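Local atomic coordinates of probable sugar kinase (Clostridium perfringens, PDB entry 3KZH), a protein that probably phosphorylates a carbohydrate, as a putative sugar kinase of the pfkB family in the ribokinase clan. Residues A[142-146]-A[168-172]; A[47-52]-A[257-261]; A[183-187]-A[263-267]; A[9-15]-A[57-63]; A[122-128]-A[149-153]. All coordinates share one frame; numbering follows the deposited sequence.

Interaction 1. Residues A[142-146]-A[168-172]; sequences LDSDN and VSAEK. With BGC (beta-D-glucopyranose), chain C.
Lys172 NZ meets Asp145 OD1 at 2.7 Å in a salt bridge, coming from above the carboxylate plane, 55° out of it. The lysine chain, bent at chi2 and chi4, passes Ser144 with its CB and CG on the way to Asp145. A water that donates to Asp145 O at 2.8 Å also accepts a weak bond from Lys172 NZ, a weak, water-mediated link to the same residue's backbone. Ser144 points its side chain at 168-172: OG touches Lys172 CB at 3.3 Å and is hydrogen-bonded to Pro167 O. Next to it, Asp143 CB packs on Val168 CG2 at 3.7 Å. Within 168-172, Ser169 OG accepts from Lys172 N at 3.1 Å, an N-cap bond that starts the short helix. Val168 O takes a hydrogen bond from O2 of the bound glucopyranose. The contact joins two loops at the C-terminal ends of parallel strands 139-143 and 162-166, the end of the sheet where ribokinase-type folds place their substrate site.

Interaction 2. Residues A[47-52]-A[257-261]; sequences NIAENM and DSFVA
Asn47 and Asp257 are joined by a hydrogen bond between two buried helices of the ribokinase-like fold, 44-54 and 255-268. The axes of the short segments 47-52 and 257-261 approach to 8.0 Å and cross at -51°. Asn47 ND2 donates to Asp257 OD2 at 3.1 Å, a somewhat bent bond with an N-H...acceptor angle of 141°. The amide approaches OD2 from above the carboxylate plane, and the oxygen is itself tilted out of the amide plane. Asp257 ends the Gly-Ala-Gly-Asp signature of the pfkB family, whose aspartate acts as catalytic base in relatives. Asn51 packs beside Ser258, whose OG is hydrogen-bonded to Thr287.

The apolar contacts centre on Ala261, whose small methyl allows the backbones to come close: the CA atoms of Met52 and Ala261 are 5.0 Å apart. Ala261 CB touches Asn51 CB at 3.5 Å and CG of the selenomethionine Met52 at 3.7 Å. Ile48 covers the other flank. With CG1 beside the backbone N (chi1 -67°) and CD1 extended beyond it, this side chain reaches Val260 CG1, while its CG1 rests against the carbonyl of Asp257. Asp166 of strand 162-166 touches Ile48, Asp257 and Val260, and the side chain of Val260 is about 6 Å from the sugar, nearest atoms. The CE methyl of Met52 reaches the backbone carbonyl Val260 O at 3.7 Å.

Interaction 3. Residues A[183-187]-A[263-267]; sequences FHTIK and LGYGY. With BGC (beta-D-glucopyranose), chain C.
Thr185 OG1 and Tyr267 OH share a hydrogen bond of 2.7 Å in which either hydroxyl could donate. The threonine oxygen comes at the edge of the phenol ring, near its plane, and has a second partner in His184 ND1 at 2.8 Å, again with the donor undecided. With OG1 beside its own backbone N (chi1 -66°), Thr185 can serve both neighbours and present its CG2 methyl to the tyrosine oxygen.

The aromatic contact is an offset edge-to-face pair: the edge of the His184 ring is turned toward the face of Tyr267, with centroids 5.6 Å apart and planes at 75°. Tyr139 adds a third ring, meeting both of these. Together they pack helix 255-268 against the central parallel strands of the ribokinase-type alpha/beta sheet, where 185-186 lies between 162-166 and 221-225.

Apolar packing is slighter. Leu263 CD1 meets Lys187 CG at 4.0 Å and Thr185 CG2 at 4.2 Å, crossing the lysine at the base of its chain. From the CB-CG bond onward the lysine bends at chi2, chi3 and chi4 and turns away from the helix segment toward the sugar pocket. There Lys187 NZ is covalently bonded to C6 of the glucopyranose (1.4 Å), making this a sugar-modified lysine; the sugar's hydrogen-bond partners include Val168 O, Asp166 and Glu192.

Interaction 4. Residues A[9-15]-A[57-63]; sequences LLVFGAS and VNTNFMS
Leu9 N opens a run of backbone bonds to the neighbouring strand, donating to Asn58 O at 3.0 Å. Leu9 O accepts from Asn60 N, Asn60 O from Val11 N, Val11 O from Met62 N, and finally Met62 O from Gly13 N at 3.2 Å. Leu9 and Val11 use both N-H and C=O, bonding to the residues on either side of Thr59 and Phe61, the parallel pattern. Strand 139-143 pairs with the other edge of strand 9-12; Thr59 and Phe61 bond through their backbones to His84, and Ser63 N to Ser88. Ser63 OG donates to Gly13 O at 2.7 Å, in the carbonyl plane, and accepts from Ser15 OG at 2.9 Å. Thr59 OG1 donates to Val57 O.

Strands 9-12 and 59-62 are neighbours in the large, mainly parallel sheet of the ribokinase-like fold, and helix 44-54 covers the face bearing Leu9, Val11, Thr59 and Phe61. There Val11 CG1 lies 3.9 Å from Phe61 CD1, and the Phe61 ring turns its edge to Val11 O and Ser15 OG.

The opposite face carries Leu10, Phe12, Asn60 and Met62. Asn60 ND2 is hydrogen-bonded to Asp87 OD2, and the side chain lies alongside Leu10. Selenomethionine Met62 makes a Met-aromatic contact: with CG anti to the backbone N (chi1 -166°) and chi2 extended, SE reaches the edge of the Phe12 ring, 3.6 Å from CD1; the bend at chi3 sends CE toward Leu10.

Interaction 5. Residues A[122-128]-A[149-153]; sequences MNTDFID and IMEYL
Thr124 and Asp128 hold Tyr152, one over its ring face and one at its hydroxyl. The CG2 methyl of Thr124 sits over the ring centre, 3.7 Å from the centroid and almost on the ring normal, a CH-pi contact. Thr124 achieves this with chi1 at 55°, which turns CG2 away from its carbonyl carbon and out over the ring. Asp128 OD1 accepts from Tyr152 OH at 2.7 Å through its syn lone pair and lies at the edge of the ring, in its plane. CG of Tyr152 is anti to the backbone N (chi1 -173°), and this carries the ring across to the neighbouring helix.

Ile127 fills the space between the helices with both branches. Its CD1 reaches Tyr152 CD2 at 3.7 Å and Ile149 CG2 at 3.9 Å, while CG2 rests on Leu153 CD2 at 3.7 Å. Ile149 in turn sends CD1 to CB of selenomethionine Met122, 3.9 Å away. Asn123 starts the first helix as its N-cap, with OD1 accepting from Phe126 N at 3.1 Å.

The axes of the short segments are 11.4 Å apart and inclined at 32°, so larger side chains bridge them. Helices 124-129 and 147-157 pack side by side on one flank of the sheet, where Phe12 of strand 9-12 touches Met122, Ile149 and Leu153, and Phe134 of helix 131-135 touches Ile127 and Leu153.

Interactions 1 and 3 both reach the bound glucopyranose, through Val168 and Lys187, although their centres are about 16 Å apart. Interaction 2 borders the same pocket: Val260 CG2 lies 3.7 Å from Lys187 CE, and helix 255-268 serves both interactions 2 and 3. Leu9 CD1 of interaction 4 meets Met52 CE of interaction 2 at 3.7 Å and Gly264 CA of interaction 3 at 3.5 Å. Through the other face of the sheet, Phe12 joins interaction 4 to interaction 5, its CZ 3.7 Å from SE of selenomethionine Met122. Interaction 5 is about 23 Å from interaction 2, centre to centre, and touches interaction 1 where Leu142 CD2 meets Leu153 CD1 at 3.7 Å.

Interaction 1. Residues A[142-146]-A[168-172]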
# COMPACT_ATOMS: atom_id res chain seq x y z
N LEU A 142 -15.17 21.19 6.03
CA LEU A 142 -16.02 20.25 5.32
C LEU A 142 -15.92 20.56 3.84
O LEU A 142 -15.56 21.68 3.46
CB LEU A 142 -17.50 20.42 5.73
CG LEU A 142 -18.08 20.15 7.13
CD1 LEU A 142 -19.57 20.43 7.13
CD2 LEU A 142 -17.82 18.74 7.55
N ASP A 143 -16.19 19.55 3.03
CA ASP A 143 -16.24 19.72 1.59
C ASP A 143 -17.70 19.45 1.20
O ASP A 143 -18.50 19.16 2.09
CB ASP A 143 -15.22 18.81 0.85
CG ASP A 143 -15.47 17.30 1.02
OD1 ASP A 143 -16.47 16.85 1.62
OD2 ASP A 143 -14.61 16.56 0.52
N SER A 144 -18.02 19.49 -0.08
CA SER A 144 -19.40 19.29 -0.54
C SER A 144 -19.79 17.87 -1.00
O SER A 144 -20.71 17.71 -1.82
CB SER A 144 -19.69 20.30 -1.64
OG SER A 144 -18.73 20.15 -2.66
N ASP A 145 -19.15 16.86 -0.41
CA ASP A 145 -19.39 15.44 -0.74
C ASP A 145 -20.73 14.83 -0.30
O ASP A 145 -21.41 14.18 -1.10
CB ASP A 145 -18.27 14.57 -0.17
CG ASP A 145 -17.24 14.18 -1.21
OD1 ASP A 145 -16.84 15.04 -2.04
OD2 ASP A 145 -16.81 13.01 -1.20
N ASN A 146 -21.10 15.05 0.96
CA ASN A 146 -22.33 14.50 1.51
C ASN A 146 -23.21 15.64 2.06
O ASN A 146 -23.04 16.07 3.21
CB ASN A 146 -21.97 13.49 2.61
CG ASN A 146 -23.07 12.47 2.87
OD1 ASN A 146 -24.25 12.81 3.00
ND2 ASN A 146 -22.68 11.21 3.00
N VAL A 168 -15.26 22.08 -3.76
CA VAL A 168 -14.72 21.04 -4.68
C VAL A 168 -14.95 21.27 -6.20
O VAL A 168 -14.00 21.24 -6.98
CB VAL A 168 -15.12 19.58 -4.21
CG1 VAL A 168 -14.53 18.51 -5.13
CG2 VAL A 168 -14.62 19.34 -2.79
N SER A 169 -16.21 21.48 -6.60
CA SER A 169 -16.59 21.73 -8.00
C SER A 169 -17.87 22.55 -8.06
O SER A 169 -18.59 22.66 -7.06
CB SER A 169 -16.78 20.41 -8.76
OG SER A 169 -18.01 19.77 -8.42
N ALA A 170 -18.15 23.11 -9.24
CA ALA A 170 -19.36 23.91 -9.49
C ALA A 170 -20.63 23.08 -9.43
O ALA A 170 -21.68 23.55 -8.96
CB ALA A 170 -19.25 24.57 -10.84
N GLU A 171 -20.52 21.83 -9.87
CA GLU A 171 -21.61 20.86 -9.89
C GLU A 171 -21.97 20.50 -8.45
O GLU A 171 -23.13 20.54 -8.08
CB GLU A 171 -21.19 19.62 -10.69
CG GLU A 171 -22.32 18.69 -11.15
CD GLU A 171 -22.71 17.62 -10.14
OE1 GLU A 171 -21.80 16.90 -9.65
OE2 GLU A 171 -23.91 17.50 -9.83
N LYS A 172 -20.95 20.19 -7.65
CA LYS A 172 -21.13 19.83 -6.24
C LYS A 172 -21.62 21.00 -5.39
O LYS A 172 -22.26 20.79 -4.37
CB LYS A 172 -19.83 19.28 -5.67
CG LYS A 172 -19.62 17.79 -5.86
CD LYS A 172 -18.15 17.47 -5.99
CE LYS A 172 -17.84 15.99 -5.85
NZ LYS A 172 -17.98 15.53 -4.45
C2 BGC C . -11.59 24.06 -6.41
C3 BGC C . -10.14 24.55 -6.72
C4 BGC C . -10.10 26.01 -6.08
C5 BGC C . -10.42 26.01 -4.53
C6 BGC C . -10.43 27.33 -3.88
C1 BGC C . -11.78 24.03 -4.90
O1 BGC C . -12.92 23.61 -4.65
O2 BGC C . -11.71 22.88 -6.86
O3 BGC C . -10.10 24.60 -8.00
O4 BGC C . -8.91 26.51 -6.32
O5 BGC C . -11.68 25.41 -4.31
O HOH W 1 -21.29 14.81 -3.84

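Interaction 2. Residues A[47-52]-A[257-261]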
# COMPACT_ATOMS: atom_id res chain seq x y z
N ASN A 47 -5.84 15.91 2.22
CA ASN A 47 -4.80 16.80 1.72
C ASN A 47 -4.79 18.07 2.58
O ASN A 47 -3.73 18.54 2.95
CB ASN A 47 -5.03 17.17 0.23
CG ASN A 47 -5.12 15.95 -0.70
OD1 ASN A 47 -4.40 14.97 -0.54
ND2 ASN A 47 -6.00 16.03 -1.69
N ILE A 48 -5.98 18.58 2.92
CA ILE A 48 -6.11 19.80 3.75
C ILE A 48 -5.45 19.56 5.11
O ILE A 48 -4.57 20.32 5.51
CB ILE A 48 -7.60 20.27 3.93
CG1 ILE A 48 -8.18 20.74 2.59
CG2 ILE A 48 -7.71 21.41 4.93
CD1 ILE A 48 -9.68 20.99 2.57
N ALA A 49 -5.85 18.46 5.76
CA ALA A 49 -5.33 18.04 7.06
C ALA A 49 -3.81 17.86 7.07
O ALA A 49 -3.15 18.26 8.04
CB ALA A 49 -6.00 16.77 7.50
N GLU A 50 -3.25 17.32 5.98
CA GLU A 50 -1.80 17.13 5.85
C GLU A 50 -1.09 18.48 5.79
O GLU A 50 -0.18 18.72 6.59
CB GLU A 50 -1.39 16.26 4.63
CG GLU A 50 0.08 15.77 4.75
CD GLU A 50 0.70 15.11 3.53
OE1 GLU A 50 0.01 14.42 2.75
OE2 GLU A 50 1.93 15.25 3.36
N ASN A 51 -1.56 19.37 4.90
CA ASN A 51 -1.01 20.72 4.72
C ASN A 51 -1.03 21.55 6.02
O ASN A 51 -0.10 22.31 6.29
CB ASN A 51 -1.78 21.49 3.64
CG ASN A 51 -1.56 20.97 2.24
OD1 ASN A 51 -2.46 20.38 1.62
ND2 ASN A 51 -0.38 21.23 1.70
N MSE A 52 -2.07 21.32 6.83
CA MSE A 52 -2.30 21.98 8.13
C MSE A 52 -1.29 21.51 9.19
O MSE A 52 -0.67 22.33 9.88
CB MSE A 52 -3.72 21.70 8.64
CG MSE A 52 -4.75 22.74 8.26
SE MSE A 52 -6.48 22.48 9.05
CE MSE A 52 -7.49 23.74 7.92
N ASP A 257 -6.58 23.15 -1.83
CA ASP A 257 -6.57 22.36 -0.60
C ASP A 257 -5.61 23.02 0.40
O ASP A 257 -5.91 23.17 1.58
CB ASP A 257 -6.06 20.92 -0.85
CG ASP A 257 -6.91 20.13 -1.83
OD1 ASP A 257 -8.06 20.52 -2.15
OD2 ASP A 257 -6.41 19.08 -2.29
N SER A 258 -4.44 23.41 -0.12
CA SER A 258 -3.40 24.09 0.62
C SER A 258 -3.83 25.47 1.04
O SER A 258 -3.39 25.95 2.09
CB SER A 258 -2.14 24.21 -0.23
OG SER A 258 -1.59 22.94 -0.46
N PHE A 259 -4.69 26.11 0.23
CA PHE A 259 -5.21 27.45 0.56
C PHE A 259 -6.12 27.37 1.77
O PHE A 259 -6.03 28.22 2.64
CB PHE A 259 -5.97 28.11 -0.62
CG PHE A 259 -6.34 29.56 -0.36
CD1 PHE A 259 -5.41 30.58 -0.61
CD2 PHE A 259 -7.58 29.91 0.21
CE1 PHE A 259 -5.70 31.94 -0.28
CE2 PHE A 259 -7.89 31.25 0.55
CZ PHE A 259 -6.94 32.27 0.31
N VAL A 260 -6.98 26.34 1.82
CA VAL A 260 -7.93 26.12 2.92
C VAL A 260 -7.15 25.88 4.22
O VAL A 260 -7.52 26.39 5.29
CB VAL A 260 -8.91 24.92 2.64
CG1 VAL A 260 -9.81 24.64 3.84
CG2 VAL A 260 -9.79 25.25 1.45
N ALA A 261 -6.04 25.16 4.09
CA ALA A 261 -5.16 24.86 5.20
C ALA A 261 -4.51 26.12 5.77
O ALA A 261 -4.37 26.25 6.99
CB ALA A 261 -4.12 23.87 4.78

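Interaction 3. Residues A[183-187]-A[263-267]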
# COMPACT_ATOMS: atom_id res chain seq x y z
N PHE A 183 -22.38 28.49 7.30
CA PHE A 183 -20.93 28.47 7.32
C PHE A 183 -20.35 29.80 7.75
O PHE A 183 -20.91 30.87 7.46
CB PHE A 183 -20.38 28.10 5.93
CG PHE A 183 -20.47 26.64 5.61
CD1 PHE A 183 -19.47 25.75 6.02
CD2 PHE A 183 -21.55 26.13 4.87
CE1 PHE A 183 -19.53 24.37 5.72
CE2 PHE A 183 -21.63 24.76 4.55
CZ PHE A 183 -20.61 23.87 4.98
N HIS A 184 -19.24 29.73 8.48
CA HIS A 184 -18.50 30.89 8.96
C HIS A 184 -17.59 31.37 7.81
O HIS A 184 -17.33 32.56 7.66
CB HIS A 184 -17.67 30.48 10.19
CG HIS A 184 -16.61 31.46 10.61
ND1 HIS A 184 -15.47 31.69 9.86
CD2 HIS A 184 -16.50 32.23 11.71
CE1 HIS A 184 -14.71 32.56 10.49
NE2 HIS A 184 -15.31 32.90 11.62
N THR A 185 -17.11 30.43 7.01
CA THR A 185 -16.23 30.75 5.90
C THR A 185 -16.53 29.86 4.72
O THR A 185 -16.80 28.67 4.88
CB THR A 185 -14.72 30.56 6.30
OG1 THR A 185 -14.37 31.53 7.29
CG2 THR A 185 -13.76 30.72 5.11
N ILE A 186 -16.58 30.48 3.55
CA ILE A 186 -16.74 29.72 2.31
C ILE A 186 -15.50 30.09 1.48
O ILE A 186 -14.96 31.18 1.60
CB ILE A 186 -18.09 29.99 1.55
CG1 ILE A 186 -18.29 31.46 1.21
CG2 ILE A 186 -19.27 29.43 2.36
CD1 ILE A 186 -19.23 31.68 0.06
N LYS A 187 -15.03 29.15 0.65
CA LYS A 187 -13.86 29.37 -0.16
C LYS A 187 -14.10 28.85 -1.63
O LYS A 187 -13.58 27.78 -2.04
CB LYS A 187 -12.61 28.72 0.46
CG LYS A 187 -11.29 29.47 0.09
CD LYS A 187 -10.69 29.06 -1.21
CE LYS A 187 -10.39 27.58 -1.30
NZ LYS A 187 -10.78 27.02 -2.55
N LEU A 263 -5.82 29.12 5.65
CA LEU A 263 -6.90 29.87 6.32
C LEU A 263 -6.98 29.34 7.74
O LEU A 263 -7.15 30.10 8.69
CB LEU A 263 -8.26 29.64 5.64
CG LEU A 263 -8.50 30.15 4.22
CD1 LEU A 263 -9.89 29.74 3.78
CD2 LEU A 263 -8.30 31.66 4.15
N GLY A 264 -6.82 28.02 7.85
CA GLY A 264 -6.82 27.33 9.12
C GLY A 264 -5.69 27.83 10.00
O GLY A 264 -5.94 28.23 11.13
N TYR A 265 -4.50 27.95 9.43
CA TYR A 265 -3.33 28.47 10.15
C TYR A 265 -3.57 29.92 10.62
O TYR A 265 -3.33 30.24 11.79
CB TYR A 265 -2.08 28.40 9.24
CG TYR A 265 -0.80 28.93 9.87
CD1 TYR A 265 0.05 28.07 10.60
CD2 TYR A 265 -0.46 30.30 9.79
CE1 TYR A 265 1.21 28.58 11.25
CE2 TYR A 265 0.70 30.82 10.43
CZ TYR A 265 1.53 29.95 11.16
OH TYR A 265 2.64 30.46 11.80
N GLY A 266 -4.05 30.76 9.69
CA GLY A 266 -4.33 32.16 9.96
C GLY A 266 -5.31 32.42 11.08
O GLY A 266 -5.08 33.28 11.94
N TYR A 267 -6.40 31.64 11.09
CA TYR A 267 -7.45 31.72 12.10
C TYR A 267 -6.95 31.32 13.49
O TYR A 267 -7.22 32.01 14.47
CB TYR A 267 -8.61 30.78 11.71
CG TYR A 267 -9.48 31.22 10.55
CD1 TYR A 267 -9.36 32.51 9.99
CD2 TYR A 267 -10.45 30.35 10.01
CE1 TYR A 267 -10.17 32.93 8.93
CE2 TYR A 267 -11.29 30.77 8.93
CZ TYR A 267 -11.13 32.06 8.40
OH TYR A 267 -11.90 32.51 7.37
C2 BGC C . -11.59 24.06 -6.41
C3 BGC C . -10.14 24.55 -6.72
C4 BGC C . -10.10 26.01 -6.08
C5 BGC C . -10.42 26.01 -4.53
C6 BGC C . -10.43 27.33 -3.88
C1 BGC C . -11.78 24.03 -4.90
O1 BGC C . -12.92 23.61 -4.65
O2 BGC C . -11.71 22.88 -6.86
O3 BGC C . -10.10 24.60 -8.00
O4 BGC C . -8.91 26.51 -6.32
O5 BGC C . -11.68 25.41 -4.31

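Interaction 4. Residues A[9-15]-A[57-63]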
# COMPACT_ATOMS: atom_id res chain seq x y z
N LEU A 9 -8.11 22.23 15.30
CA LEU A 9 -8.96 22.42 14.12
C LEU A 9 -9.40 21.04 13.69
O LEU A 9 -8.57 20.13 13.57
CB LEU A 9 -8.20 23.08 12.96
CG LEU A 9 -9.03 23.94 11.99
CD1 LEU A 9 -8.12 24.93 11.37
CD2 LEU A 9 -9.83 23.19 10.94
N LEU A 10 -10.69 20.91 13.40
CA LEU A 10 -11.23 19.65 12.94
C LEU A 10 -11.48 19.67 11.45
O LEU A 10 -12.01 20.64 10.90
CB LEU A 10 -12.51 19.30 13.70
CG LEU A 10 -13.26 17.99 13.38
CD1 LEU A 10 -12.40 16.76 13.63
CD2 LEU A 10 -14.52 17.93 14.20
N VAL A 11 -11.03 18.60 10.79
CA VAL A 11 -11.24 18.41 9.37
C VAL A 11 -12.04 17.11 9.32
O VAL A 11 -11.66 16.13 9.95
CB VAL A 11 -9.89 18.27 8.57
CG1 VAL A 11 -10.15 18.09 7.08
CG2 VAL A 11 -9.00 19.49 8.79
N PHE A 12 -13.19 17.15 8.64
CA PHE A 12 -14.07 15.99 8.52
C PHE A 12 -14.27 15.66 7.04
O PHE A 12 -14.82 16.47 6.31
CB PHE A 12 -15.42 16.31 9.22
CG PHE A 12 -16.41 15.16 9.24
CD1 PHE A 12 -16.36 14.19 10.26
CD2 PHE A 12 -17.42 15.07 8.26
CE1 PHE A 12 -17.32 13.13 10.32
CE2 PHE A 12 -18.39 14.02 8.30
CZ PHE A 12 -18.33 13.05 9.34
N GLY A 13 -13.87 14.46 6.62
CA GLY A 13 -14.02 14.05 5.23
C GLY A 13 -13.28 12.79 4.81
O GLY A 13 -12.62 12.14 5.62
N ALA A 14 -13.32 12.49 3.52
CA ALA A 14 -12.71 11.29 2.93
C ALA A 14 -11.18 11.20 2.81
O ALA A 14 -10.48 12.21 2.75
CB ALA A 14 -13.34 11.04 1.56
N SER A 15 -10.68 9.96 2.84
CA SER A 15 -9.27 9.60 2.69
C SER A 15 -9.25 8.54 1.60
O SER A 15 -9.88 7.49 1.74
CB SER A 15 -8.68 8.98 3.95
OG SER A 15 -8.48 9.91 4.97
N VAL A 57 -0.32 23.35 12.60
CA VAL A 57 -1.66 23.44 13.19
C VAL A 57 -1.97 22.12 13.88
O VAL A 57 -1.65 21.05 13.36
CB VAL A 57 -2.79 23.70 12.13
CG1 VAL A 57 -4.14 23.97 12.80
CG2 VAL A 57 -2.42 24.84 11.21
N ASN A 58 -2.53 22.21 15.09
CA ASN A 58 -2.94 21.06 15.89
C ASN A 58 -4.22 20.67 15.16
O ASN A 58 -5.22 21.39 15.20
CB ASN A 58 -3.19 21.49 17.34
CG ASN A 58 -3.55 20.34 18.26
OD1 ASN A 58 -3.18 19.18 18.03
ND2 ASN A 58 -4.27 20.65 19.33
N THR A 59 -4.10 19.59 14.39
CA THR A 59 -5.15 19.11 13.53
C THR A 59 -5.78 17.80 13.96
O THR A 59 -5.10 16.84 14.27
CB THR A 59 -4.59 18.93 12.07
OG1 THR A 59 -3.85 20.11 11.71
CG2 THR A 59 -5.71 18.69 11.04
N ASN A 60 -7.11 17.80 13.94
CA ASN A 60 -7.88 16.60 14.23
C ASN A 60 -8.54 16.25 12.90
O ASN A 60 -9.32 17.03 12.35
CB ASN A 60 -8.92 16.84 15.34
CG ASN A 60 -9.60 15.55 15.79
OD1 ASN A 60 -10.06 14.76 14.96
ND2 ASN A 60 -9.69 15.35 17.10
N PHE A 61 -8.15 15.12 12.35
CA PHE A 61 -8.70 14.64 11.09
C PHE A 61 -9.59 13.42 11.32
O PHE A 61 -9.11 12.32 11.54
CB PHE A 61 -7.59 14.33 10.06
CG PHE A 61 -8.12 13.86 8.71
CD1 PHE A 61 -9.29 14.43 8.15
CD2 PHE A 61 -7.47 12.84 8.01
CE1 PHE A 61 -9.81 13.98 6.92
CE2 PHE A 61 -7.97 12.38 6.78
CZ PHE A 61 -9.14 12.95 6.23
N MSE A 62 -10.90 13.64 11.17
CA MSE A 62 -11.89 12.59 11.34
C MSE A 62 -12.29 12.09 9.96
O MSE A 62 -12.90 12.80 9.17
CB MSE A 62 -13.11 13.14 12.10
CG MSE A 62 -14.08 12.08 12.64
SE MSE A 62 -15.57 12.91 13.53
CE MSE A 62 -14.60 13.58 15.02
N SER A 63 -11.93 10.84 9.68
CA SER A 63 -12.20 10.26 8.39
C SER A 63 -12.90 8.92 8.50
O SER A 63 -13.47 8.58 9.54
CB SER A 63 -10.89 10.12 7.61
OG SER A 63 -11.11 9.96 6.22

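Interaction 5. Residues A[122-128]-A[149-153]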
# COMPACT_ATOMS: atom_id res chain seq x y z
N MSE A 122 -20.93 6.71 6.56
CA MSE A 122 -20.98 7.63 7.70
C MSE A 122 -22.45 7.80 8.12
O MSE A 122 -23.32 8.08 7.28
CB MSE A 122 -20.38 9.00 7.34
CG MSE A 122 -20.41 10.06 8.46
SE MSE A 122 -19.29 9.54 9.96
CE MSE A 122 -20.41 10.00 11.32
N ASN A 123 -22.70 7.63 9.41
CA ASN A 123 -24.04 7.74 9.97
C ASN A 123 -24.13 8.69 11.16
O ASN A 123 -23.13 9.01 11.78
CB ASN A 123 -24.60 6.34 10.33
CG ASN A 123 -23.67 5.54 11.24
OD1 ASN A 123 -23.46 5.89 12.41
ND2 ASN A 123 -23.13 4.45 10.72
N THR A 124 -25.36 9.06 11.51
CA THR A 124 -25.65 9.98 12.62
C THR A 124 -25.24 9.47 14.00
O THR A 124 -24.87 10.27 14.87
CB THR A 124 -27.13 10.38 12.63
OG1 THR A 124 -27.95 9.21 12.67
CG2 THR A 124 -27.46 11.19 11.38
N ASP A 125 -25.28 8.15 14.19
CA ASP A 125 -24.90 7.52 15.47
C ASP A 125 -23.42 7.74 15.79
O ASP A 125 -23.07 7.98 16.95
CB ASP A 125 -25.18 6.01 15.44
CG ASP A 125 -26.57 5.67 15.93
OD1 ASP A 125 -27.53 6.39 15.61
OD2 ASP A 125 -26.69 4.65 16.66
N PHE A 126 -22.59 7.71 14.75
CA PHE A 126 -21.16 7.94 14.90
C PHE A 126 -20.90 9.43 15.17
O PHE A 126 -20.07 9.74 16.03
CB PHE A 126 -20.38 7.40 13.68
CG PHE A 126 -18.88 7.36 13.89
CD1 PHE A 126 -18.29 6.29 14.59
CD2 PHE A 126 -18.07 8.45 13.50
CE1 PHE A 126 -16.91 6.30 14.91
CE2 PHE A 126 -16.68 8.47 13.81
CZ PHE A 126 -16.11 7.40 14.52
N ILE A 127 -21.62 10.33 14.48
CA ILE A 127 -21.48 11.79 14.70
C ILE A 127 -21.81 12.08 16.16
O ILE A 127 -21.03 12.75 16.84
CB ILE A 127 -22.42 12.67 13.79
CG1 ILE A 127 -21.87 12.80 12.38
CG2 ILE A 127 -22.40 14.11 14.25
CD1 ILE A 127 -22.92 12.89 11.29
N ASP A 128 -22.92 11.51 16.64
CA ASP A 128 -23.39 11.68 18.02
C ASP A 128 -22.39 11.20 19.07
O ASP A 128 -22.25 11.83 20.12
CB ASP A 128 -24.72 10.95 18.24
CG ASP A 128 -25.88 11.58 17.47
OD1 ASP A 128 -25.85 12.80 17.21
OD2 ASP A 128 -26.82 10.83 17.13
N ILE A 149 -25.40 14.78 5.41
CA ILE A 149 -24.60 14.78 6.63
C ILE A 149 -24.12 16.19 6.98
O ILE A 149 -24.06 16.53 8.16
CB ILE A 149 -23.46 13.71 6.56
CG1 ILE A 149 -24.08 12.34 6.86
CG2 ILE A 149 -22.31 13.99 7.57
CD1 ILE A 149 -23.37 11.19 6.24
N MSE A 150 -23.89 17.02 5.96
CA MSE A 150 -23.49 18.41 6.14
C MSE A 150 -24.62 19.12 6.88
O MSE A 150 -24.38 19.70 7.94
CB MSE A 150 -23.21 19.11 4.79
CG MSE A 150 -22.81 20.61 4.89
SE MSE A 150 -22.66 21.57 3.21
CE MSE A 150 -21.08 20.68 2.57
N GLU A 151 -25.86 18.93 6.41
CA GLU A 151 -27.07 19.52 7.02
C GLU A 151 -27.21 19.10 8.47
O GLU A 151 -27.49 19.94 9.33
CB GLU A 151 -28.33 19.13 6.24
CG GLU A 151 -29.65 19.70 6.81
CD GLU A 151 -30.79 19.67 5.81
OE1 GLU A 151 -30.82 18.76 4.96
OE2 GLU A 151 -31.65 20.58 5.88
N TYR A 152 -26.94 17.82 8.75
CA TYR A 152 -27.00 17.29 10.11
C TYR A 152 -25.94 17.98 10.97
O TYR A 152 -26.22 18.39 12.10
CB TYR A 152 -26.82 15.77 10.13
CG TYR A 152 -27.04 15.14 11.50
CD1 TYR A 152 -28.35 14.90 11.98
CD2 TYR A 152 -25.95 14.83 12.34
CE1 TYR A 152 -28.56 14.36 13.28
CE2 TYR A 152 -26.15 14.29 13.63
CZ TYR A 152 -27.45 14.05 14.08
OH TYR A 152 -27.63 13.49 15.32
N LEU A 153 -24.73 18.15 10.42
CA LEU A 153 -23.63 18.79 11.15
C LEU A 153 -23.88 20.27 11.41
O LEU A 153 -23.63 20.75 12.51
CB LEU A 153 -22.29 18.60 10.42
CG LEU A 153 -21.77 17.17 10.34
CD1 LEU A 153 -20.57 17.11 9.46
CD2 LEU A 153 -21.45 16.64 11.70